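PDB 2YV9: chloride intracellular channel exc-4 from Caenorhabditis elegans, which may insert into membranes to form chloride channels and is required to control the lumen size of the growing excretory canal. Local coordinates for residues T227-A232 and H269-K274. Numbering follows the deposited sequence.
Sequences TAYRTA and HTIPEK
The imidazole of H269 lies almost flat over the phenol ring of Y229, an offset stack with the planes at 8° and the centroids 4.5 Å apart. The slippage puts H269 CD2 3.7 Å from Y229 CE1, and H269 CA also sits over the ring, toward its rim, 3.8 Å from the Y229 ring centroid, a CH-pi contact. With CG anti to its carbonyl carbon (chi1 -63°), the Y229 ring is carried toward H269. Histidine adds to its flat ring a nitrogen for water: one molecule donates to Y229 O (2.6 Å) and lies 2.9 Å from H269 ND1, which is likely to steady the imidazole's rotation. In this all-helical C-terminal domain of the GST fold, the contact ties the chain just after helix 219-228 to the extended approach to helix 273-280. I271 suits its place because CD1 reaches back obliquely to Y229 CD2 (3.8 Å), and its side chain also packs on W222, I225 and L226 of helix 219-228. Tyrosine offers both a face for the stack and a hydroxyl, hydrogen-bonded to H200 ND1; the H200 ring meets both stacked rings steeply. Were this tyrosine replaced by alanine, the H269 imidazole would probably lose its stacking partner and H200 ND1 its hydroxyl mate.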
loop_
_atom_site.group_PDB
_atom_site.type_symbol
_atom_site.label_atom_id
_atom_site.label_comp_id
_atom_site.label_asym_id
_atom_site.label_seq_id
_atom_site.Cartn_x
_atom_site.Cartn_y
_atom_site.Cartn_z
ATOM N N THR A 227 9.562 4.641 -25.982
ATOM C CA THR A 227 10.471 5.061 -24.934
ATOM C C THR A 227 10.453 4.042 -23.794
ATOM O O THR A 227 11.485 3.638 -23.327
ATOM C CB THR A 227 10.167 6.482 -24.496
ATOM O OG1 THR A 227 10.389 7.329 -25.642
ATOM C CG2 THR A 227 11.052 6.890 -23.363
ATOM N N ALA A 228 9.272 3.590 -23.390
ATOM C CA ALA A 228 9.187 2.574 -22.331
ATOM C C ALA A 228 10.018 1.320 -22.654
ATOM O O ALA A 228 10.764 0.795 -21.842
ATOM C CB ALA A 228 7.713 2.150 -22.149
ATOM N N TYR A 229 9.796 0.841 -23.848
ATOM C CA TYR A 229 10.390 -0.401 -24.361
ATOM C C TYR A 229 11.884 -0.223 -24.630
ATOM O O TYR A 229 12.521 -1.204 -25.005
ATOM C CB TYR A 229 9.659 -0.803 -25.641
ATOM C CG TYR A 229 8.192 -1.119 -25.486
ATOM C CD1 TYR A 229 7.633 -1.429 -24.222
ATOM C CD2 TYR A 229 7.366 -1.283 -26.600
ATOM C CE1 TYR A 229 6.264 -1.781 -24.111
ATOM C CE2 TYR A 229 6.036 -1.652 -26.469
ATOM C CZ TYR A 229 5.502 -1.886 -25.211
ATOM O OH TYR A 229 4.177 -2.258 -25.095
ATOM N N ARG A 230 12.393 1.013 -24.479
ATOM C CA ARG A 230 13.847 1.292 -24.520
ATOM C C ARG A 230 14.459 1.767 -23.170
ATOM O O ARG A 230 15.652 2.116 -23.104
ATOM C CB ARG A 230 14.178 2.308 -25.648
ATOM C CG ARG A 230 13.850 1.838 -27.060
ATOM C CD ARG A 230 14.030 3.005 -28.043
ATOM N NE ARG A 230 13.813 2.647 -29.442
ATOM C CZ ARG A 230 13.919 3.501 -30.460
ATOM N NH1 ARG A 230 14.224 4.779 -30.243
ATOM N NH2 ARG A 230 13.714 3.080 -31.705
ATOM N N THR A 231 13.642 1.803 -22.098
ATOM C CA THR A 231 14.054 2.233 -20.783
ATOM C C THR A 231 14.323 0.973 -19.954
ATOM O O THR A 231 13.413 0.192 -19.681
ATOM C CB THR A 231 12.924 3.023 -20.149
ATOM O OG1 THR A 231 12.641 4.202 -20.932
ATOM C CG2 THR A 231 13.238 3.414 -18.703
ATOM N N ALA A 232 15.577 0.739 -19.591
ATOM C CA ALA A 232 15.957 -0.439 -18.871
ATOM C C ALA A 232 15.093 -0.615 -17.625
ATOM O O ALA A 232 14.676 -1.725 -17.351
ATOM C CB ALA A 232 17.482 -0.398 -18.509
ATOM N N HIS A 269 7.215 -6.372 -26.853
ATOM C CA HIS A 269 7.560 -4.977 -26.868
ATOM C C HIS A 269 7.762 -4.518 -28.294
ATOM O O HIS A 269 8.867 -4.155 -28.674
ATOM C CB HIS A 269 8.853 -4.758 -26.074
ATOM C CG HIS A 269 8.708 -5.016 -24.616
ATOM N ND1 HIS A 269 9.769 -5.013 -23.740
ATOM C CD2 HIS A 269 7.604 -5.264 -23.873
ATOM C CE1 HIS A 269 9.326 -5.233 -22.519
ATOM N NE2 HIS A 269 8.020 -5.417 -22.575
ATOM N N THR A 270 6.675 -4.501 -29.038
ATOM C CA THR A 270 6.700 -4.286 -30.471
ATOM C C THR A 270 5.716 -3.210 -30.834
ATOM O O THR A 270 4.539 -3.306 -30.526
ATOM C CB THR A 270 6.292 -5.588 -31.148
ATOM O OG1 THR A 270 7.333 -6.542 -30.909
ATOM C CG2 THR A 270 6.085 -5.388 -32.626
ATOM N N ILE A 271 6.210 -2.187 -31.509
ATOM C CA ILE A 271 5.422 -1.101 -32.004
ATOM C C ILE A 271 4.849 -1.446 -33.389
ATOM O O ILE A 271 5.556 -2.010 -34.231
ATOM C CB ILE A 271 6.333 0.147 -32.181
ATOM C CG1 ILE A 271 7.058 0.463 -30.855
ATOM C CG2 ILE A 271 5.502 1.332 -32.696
ATOM C CD1 ILE A 271 6.126 0.697 -29.654
ATOM N N PRO A 272 3.568 -1.125 -33.641
ATOM C CA PRO A 272 3.078 -1.386 -34.997
ATOM C C PRO A 272 3.930 -0.705 -36.089
ATOM O O PRO A 272 4.507 0.388 -35.888
ATOM C CB PRO A 272 1.659 -0.819 -34.988
ATOM C CG PRO A 272 1.258 -0.892 -33.550
ATOM C CD PRO A 272 2.509 -0.576 -32.775
ATOM N N GLU A 273 3.919 -1.337 -37.264
ATOM C CA GLU A 273 4.829 -0.942 -38.333
ATOM C C GLU A 273 4.648 0.497 -38.810
ATOM O O GLU A 273 5.632 1.239 -38.983
ATOM C CB GLU A 273 4.650 -1.882 -39.538
ATOM C CG GLU A 273 5.509 -1.546 -40.757
ATOM C CD GLU A 273 5.518 -2.696 -41.741
ATOM O OE1 GLU A 273 4.601 -2.721 -42.593
ATOM O OE2 GLU A 273 6.378 -3.594 -41.585
ATOM N N LYS A 274 3.400 0.836 -39.132
ATOM C CA LYS A 274 3.083 2.161 -39.703
ATOM C C LYS A 274 3.298 3.210 -38.639
ATOM O O LYS A 274 3.682 4.342 -38.933
ATOM C CB LYS A 274 1.641 2.202 -40.187
ATOM C CG LYS A 274 1.211 3.526 -40.849
ATOM C CD LYS A 274 2.208 4.024 -41.898
ATOM C CE LYS A 274 1.639 5.189 -42.690
ATOM N NZ LYS A 274 2.578 5.547 -43.791
HETATM O O HOH W 1 11.976 -3.738 -25.125
#